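Local coordinates for protein TetR family Transcriptional regulator (Streptococcus agalactiae 2603V/R, PDB 3KKC) that probably binds DNA as a regulator of transcription of the TetR family, with a predicted helix-turn-helix motif ahead of an all-helical C-terminal region, at residues I22-Q26 against D96-L101; L117-Y122 against L140-L145. One frame throughout, in Å; residues are numbered along the deposited sequence.

Interaction 1 of 2, residues I22-Q26 against D96-L101; sequences ISLLQ and DSIATL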
loop_
_atom_site.group_PDB
_atom_site.type_symbol
_atom_site.label_atom_id
_atom_site.label_comp_id
_atom_site.label_asym_id
_atom_site.label_seq_id
_atom_site.Cartn_x
_atom_site.Cartn_y
_atom_site.Cartn_z
ATOM N N ILE A 22 1.587 -16.658 -17.443
ATOM C CA ILE A 22 0.958 -16.904 -16.156
ATOM C C ILE A 22 1.869 -17.690 -15.206
ATOM O O ILE A 22 2.000 -17.343 -14.035
ATOM C CB ILE A 22 -0.401 -17.617 -16.342
ATOM C CG1 ILE A 22 -1.415 -16.649 -16.967
ATOM C CG2 ILE A 22 -0.941 -18.152 -15.009
ATOM C CD1 ILE A 22 -2.791 -17.257 -17.138
ATOM N N SER A 23 2.506 -18.734 -15.712
ATOM C CA SER A 23 3.330 -19.594 -14.884
ATOM C C SER A 23 4.517 -18.815 -14.368
ATOM O O SER A 23 5.003 -19.075 -13.275
ATOM C CB SER A 23 3.786 -20.834 -15.693
ATOM O OG SER A 23 5.102 -21.281 -15.356
ATOM N N LEU A 24 4.984 -17.859 -15.169
ATOM C CA LEU A 24 6.142 -17.045 -14.815
ATOM C C LEU A 24 5.758 -15.932 -13.852
ATOM O O LEU A 24 6.607 -15.362 -13.160
ATOM C CB LEU A 24 6.761 -16.424 -16.068
ATOM C CG LEU A 24 7.703 -17.307 -16.876
ATOM C CD1 LEU A 24 7.948 -16.706 -18.261
ATOM C CD2 LEU A 24 9.000 -17.529 -16.097
ATOM N N LEU A 25 4.474 -15.606 -13.842
ATOM C CA LEU A 25 3.941 -14.586 -12.967
ATOM C C LEU A 25 3.628 -15.194 -11.604
ATOM O O LEU A 25 3.112 -14.521 -10.723
ATOM C CB LEU A 25 2.675 -14.017 -13.583
ATOM C CG LEU A 25 2.582 -12.595 -14.111
ATOM C CD1 LEU A 25 3.923 -12.073 -14.578
ATOM C CD2 LEU A 25 1.549 -12.568 -15.230
ATOM N N GLN A 26 3.928 -16.476 -11.442
ATOM C CA GLN A 26 3.739 -17.144 -10.160
ATOM C C GLN A 26 5.019 -16.989 -9.343
ATOM O O GLN A 26 4.988 -16.972 -8.113
ATOM C CB GLN A 26 3.375 -18.629 -10.359
ATOM C CG GLN A 26 2.180 -19.097 -9.508
ATOM C CD GLN A 26 1.490 -20.347 -10.050
ATOM O OE1 GLN A 26 2.141 -21.243 -10.595
ATOM N NE2 GLN A 26 0.164 -20.409 -9.894
ATOM N N ASP A 96 -4.571 -18.376 -11.943
ATOM C CA ASP A 96 -3.765 -17.680 -12.948
ATOM C C ASP A 96 -2.886 -16.588 -12.346
ATOM O O ASP A 96 -2.767 -15.520 -12.923
ATOM C CB ASP A 96 -4.613 -17.095 -14.092
ATOM C CG ASP A 96 -5.795 -17.987 -14.489
ATOM O OD1 ASP A 96 -5.698 -18.783 -15.461
ATOM O OD2 ASP A 96 -6.846 -17.856 -13.836
ATOM N N SER A 97 -2.279 -16.861 -11.194
ATOM C CA SER A 97 -1.317 -15.955 -10.581
ATOM C C SER A 97 -1.958 -14.625 -10.139
ATOM O O SER A 97 -1.263 -13.589 -9.999
ATOM C CB SER A 97 -0.168 -15.683 -11.553
ATOM O OG SER A 97 0.303 -16.891 -12.130
ATOM N N ILE A 98 -3.274 -14.654 -9.920
ATOM C CA ILE A 98 -3.985 -13.439 -9.560
ATOM C C ILE A 98 -3.539 -12.922 -8.186
ATOM O O ILE A 98 -3.425 -11.722 -7.985
ATOM C CB ILE A 98 -5.511 -13.599 -9.634
ATOM C CG1 ILE A 98 -6.172 -12.231 -9.672
ATOM C CG2 ILE A 98 -6.053 -14.442 -8.465
ATOM C CD1 ILE A 98 -7.570 -12.280 -10.174
ATOM N N ALA A 99 -3.263 -13.846 -7.269
ATOM C CA ALA A 99 -2.730 -13.527 -5.952
ATOM C C ALA A 99 -1.350 -12.910 -6.078
ATOM O O ALA A 99 -1.037 -11.897 -5.461
ATOM C CB ALA A 99 -2.630 -14.780 -5.118
ATOM N N THR A 100 -0.511 -13.550 -6.869
ATOM C CA THR A 100 0.852 -13.107 -7.000
ATOM C C THR A 100 0.862 -11.771 -7.717
ATOM O O THR A 100 1.761 -10.964 -7.531
ATOM C CB THR A 100 1.673 -14.154 -7.754
ATOM O OG1 THR A 100 1.468 -15.423 -7.124
ATOM C CG2 THR A 100 3.193 -13.799 -7.742
ATOM N N LEU A 101 -0.152 -11.531 -8.535
ATOM C CA LEU A 101 -0.214 -10.284 -9.283
ATOM C C LEU A 101 -0.451 -9.135 -8.309
ATOM O O LEU A 101 0.163 -8.080 -8.427
ATOM C CB LEU A 101 -1.322 -10.353 -10.338
ATOM C CG LEU A 101 -1.005 -9.799 -11.729
ATOM C CD1 LEU A 101 0.491 -9.789 -12.010
ATOM C CD2 LEU A 101 -1.741 -10.604 -12.783
#
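The hydroxyl of S97 reaches across to the end of helix 4-24 and donates a hydrogen bond to the carbonyl of I22, with OG 2.6 Å from I22 O. The donor stands above the carbonyl plane, 36° out of it, and the same oxygen also takes a weak bond from L25 N. S97 holds the N-cap position of helix 98-103, yet OG, beside its own backbone N (chi1 -47°), is spent on the other segment; serine suits the place because its short arm lets the backbones come close. With CG1 of I22 beside the backbone N (chi1 -70°), the methyl CG2 lies anti to it and comes 3.5 Å from D96 CA, while CD1 runs alongside the D96 side chain to within 3.6 Å of its CB. Further along, the methyl CG2 of T100 faces the carbonyls of L25 and Q26, and OG1 on the other branch is hydrogen-bonded to N94. L25 and L101 supply the apolar part, crossing at a slant with L25 CG 4.1 Å from L101 CD1; L63 and I33 also pack on L25, and F109 on L101. Given just a weak amide bond from within its own segment, the I22 carbonyl gains a short one from S97, and this polar bond beside aliphatic packing joins the probable DNA-binding region to the C-terminal region.

Interaction 2 of 2, residues L117-Y122 against L140-L145; sequences LEHDVY and LKQFLL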
loop_
_atom_site.group_PDB
_atom_site.type_symbol
_atom_site.label_atom_id
_atom_site.label_comp_id
_atom_site.label_asym_id
_atom_site.label_seq_id
_atom_site.Cartn_x
_atom_site.Cartn_y
_atom_site.Cartn_z
ATOM N N LEU A 117 -13.448 -3.256 -8.355
ATOM C CA LEU A 117 -14.042 -3.113 -7.031
ATOM C C LEU A 117 -14.946 -1.888 -6.928
ATOM O O LEU A 117 -16.033 -1.974 -6.390
ATOM C CB LEU A 117 -12.956 -3.064 -5.963
ATOM C CG LEU A 117 -12.147 -4.356 -5.778
ATOM C CD1 LEU A 117 -10.943 -4.124 -4.856
ATOM C CD2 LEU A 117 -13.037 -5.464 -5.235
ATOM N N GLU A 118 -14.526 -0.762 -7.479
ATOM C CA GLU A 118 -15.352 0.440 -7.445
ATOM C C GLU A 118 -16.658 0.297 -8.204
ATOM O O GLU A 118 -17.639 0.961 -7.886
ATOM C CB GLU A 118 -14.615 1.649 -8.032
ATOM C CG GLU A 118 -13.658 2.337 -7.111
ATOM C CD GLU A 118 -13.243 3.709 -7.639
ATOM O OE1 GLU A 118 -14.092 4.385 -8.272
ATOM O OE2 GLU A 118 -12.073 4.111 -7.418
ATOM N N HIS A 119 -16.672 -0.530 -9.234
ATOM C CA HIS A 119 -17.825 -0.591 -10.124
ATOM C C HIS A 119 -18.767 -1.731 -9.748
ATOM O O HIS A 119 -19.992 -1.634 -9.908
ATOM C CB HIS A 119 -17.341 -0.756 -11.563
ATOM C CG HIS A 119 -18.439 -0.776 -12.580
ATOM N ND1 HIS A 119 -19.071 0.370 -13.017
ATOM C CD2 HIS A 119 -18.997 -1.800 -13.272
ATOM C CE1 HIS A 119 -19.976 0.055 -13.926
ATOM N NE2 HIS A 119 -19.953 -1.256 -14.098
ATOM N N ASP A 120 -18.208 -2.815 -9.232
ATOM C CA ASP A 120 -19.011 -4.019 -9.071
ATOM C C ASP A 120 -19.079 -4.510 -7.636
ATOM O O ASP A 120 -19.962 -5.283 -7.286
ATOM C CB ASP A 120 -18.522 -5.115 -10.029
ATOM C CG ASP A 120 -18.810 -4.783 -11.511
ATOM O OD1 ASP A 120 -19.924 -4.303 -11.836
ATOM O OD2 ASP A 120 -17.920 -5.007 -12.360
ATOM N N VAL A 121 -18.174 -4.046 -6.788
ATOM C CA VAL A 121 -18.234 -4.426 -5.383
ATOM C C VAL A 121 -18.701 -3.295 -4.442
ATOM O O VAL A 121 -19.519 -3.511 -3.538
ATOM C CB VAL A 121 -16.907 -5.013 -4.926
ATOM C CG1 VAL A 121 -16.811 -5.064 -3.383
ATOM C CG2 VAL A 121 -16.730 -6.401 -5.561
ATOM N N TYR A 122 -18.200 -2.089 -4.660
ATOM C CA TYR A 122 -18.501 -1.001 -3.745
ATOM C C TYR A 122 -19.984 -0.627 -3.650
ATOM O O TYR A 122 -20.524 -0.534 -2.550
ATOM C CB TYR A 122 -17.693 0.244 -4.076
ATOM C CG TYR A 122 -18.104 1.385 -3.207
ATOM C CD1 TYR A 122 -17.853 1.357 -1.841
ATOM C CD2 TYR A 122 -18.772 2.477 -3.737
ATOM C CE1 TYR A 122 -18.249 2.393 -1.022
ATOM C CE2 TYR A 122 -19.162 3.530 -2.930
ATOM C CZ TYR A 122 -18.900 3.480 -1.572
ATOM O OH TYR A 122 -19.290 4.524 -0.764
ATOM N N LEU A 140 -16.366 7.108 3.400
ATOM C CA LEU A 140 -16.926 5.779 3.309
ATOM C C LEU A 140 -16.278 5.040 2.125
ATOM O O LEU A 140 -15.708 3.952 2.288
ATOM C CB LEU A 140 -18.445 5.856 3.156
ATOM C CG LEU A 140 -19.272 5.116 4.210
ATOM C CD1 LEU A 140 -18.542 5.026 5.547
ATOM C CD2 LEU A 140 -20.609 5.814 4.382
ATOM N N LYS A 141 -16.337 5.635 0.939
ATOM C CA LYS A 141 -15.846 4.935 -0.223
ATOM C C LYS A 141 -14.428 4.476 0.063
ATOM O O LYS A 141 -14.137 3.277 -0.052
ATOM C CB LYS A 141 -15.903 5.800 -1.472
ATOM C CG LYS A 141 -15.694 4.978 -2.729
ATOM C CD LYS A 141 -15.676 5.849 -3.967
ATOM C CE LYS A 141 -15.916 5.009 -5.199
ATOM N NZ LYS A 141 -16.031 5.878 -6.401
ATOM N N GLN A 142 -13.576 5.424 0.481
ATOM C CA GLN A 142 -12.145 5.175 0.692
ATOM C C GLN A 142 -11.827 4.166 1.812
ATOM O O GLN A 142 -10.962 3.305 1.672
ATOM C CB GLN A 142 -11.418 6.499 0.948
ATOM C CG GLN A 142 -10.046 6.361 1.624
ATOM C CD GLN A 142 -10.125 6.248 3.136
ATOM O OE1 GLN A 142 -10.952 6.898 3.766
ATOM N NE2 GLN A 142 -9.263 5.416 3.723
ATOM N N PHE A 143 -12.518 4.254 2.933
ATOM C CA PHE A 143 -12.249 3.309 4.011
ATOM C C PHE A 143 -12.625 1.872 3.625
ATOM O O PHE A 143 -11.988 0.905 4.042
ATOM C CB PHE A 143 -13.018 3.738 5.250
ATOM C CG PHE A 143 -12.680 2.955 6.497
ATOM C CD1 PHE A 143 -11.821 3.485 7.457
ATOM C CD2 PHE A 143 -13.269 1.717 6.742
ATOM C CE1 PHE A 143 -11.529 2.777 8.630
ATOM C CE2 PHE A 143 -12.994 1.001 7.907
ATOM C CZ PHE A 143 -12.126 1.525 8.850
ATOM N N LEU A 144 -13.675 1.744 2.826
ATOM C CA LEU A 144 -14.277 0.447 2.554
ATOM C C LEU A 144 -13.450 -0.315 1.507
ATOM O O LEU A 144 -13.058 -1.470 1.720
ATOM C CB LEU A 144 -15.710 0.646 2.054
ATOM C CG LEU A 144 -16.938 0.272 2.879
ATOM C CD1 LEU A 144 -16.577 -0.156 4.272
ATOM C CD2 LEU A 144 -17.896 1.430 2.890
ATOM N N LEU A 145 -13.197 0.350 0.379
ATOM C CA LEU A 145 -12.445 -0.229 -0.720
ATOM C C LEU A 145 -11.049 -0.574 -0.268
ATOM O O LEU A 145 -10.566 -1.671 -0.516
ATOM C CB LEU A 145 -12.375 0.743 -1.894
ATOM C CG LEU A 145 -13.155 0.304 -3.129
ATOM C CD1 LEU A 145 -14.191 -0.711 -2.765
ATOM C CD2 LEU A 145 -13.806 1.499 -3.801
#
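Y122 is the knob of this contact, its side chain set among L140, K141, L144 and L145 of the other helix. CG lies anti to the backbone N (chi1 175°), which sends the ring out across helix 140-145. The K141 chain passes over one ring face at about a right angle, and its CG makes a CH-pi contact 3.8 Å from the ring centroid, while L144 CD2 comes to the ring edge, 4.0 Å from Y122 CE1. Lysine suits this place because its long methylene chain can cover the ring before the charge begins. Extended throughout, K141 carries NZ to E118 OE1, 3.1 Å away, in a salt bridge; NZ approaches from above the carboxylate plane, 66° out of it. E118 also has a long, weak ion pair through OE2 with R114. L145 packs alongside: CD2 touches E118 CG at 3.4 Å, and CD1 lies 3.9 Å from Y122 CB. A wider pi-type turn at 117-121, in which L117 O accepts from both V121 N and Y122 N, helps set where Y122 emerges. The segment axes cross at 83° and approach to 11.6 Å, a separation bridged by the tyrosine ring and the leucines. This steep knob-into-hole crossing joins helices 107-129 and 137-157 inside the all-helical TetR C-terminal region; Y83 of helix 80-93 lies against V121, and M174 of the second subunit packs on L140 and L144.

Overall arrangement
Interaction 1 joins the two regions of the chain, whereas interaction 2 lies wholly within the C-terminal one. Interaction 1 is complete in sequence before interaction 2 begins; their centres are 24 Å apart and their nearest atoms about 10 Å, so they do not meet directly. The link runs through helices 98-103 and 107-129, which follow each other in the chain: L101 of interaction 1 rests on F109, on the helix that carries 117-122. The bound nickel, held by H70, H86 and H90, lies nearby, about 8 Å from the D96 side chain. At interaction 2, by contrast, segment 140-145 also packs against the second subunit.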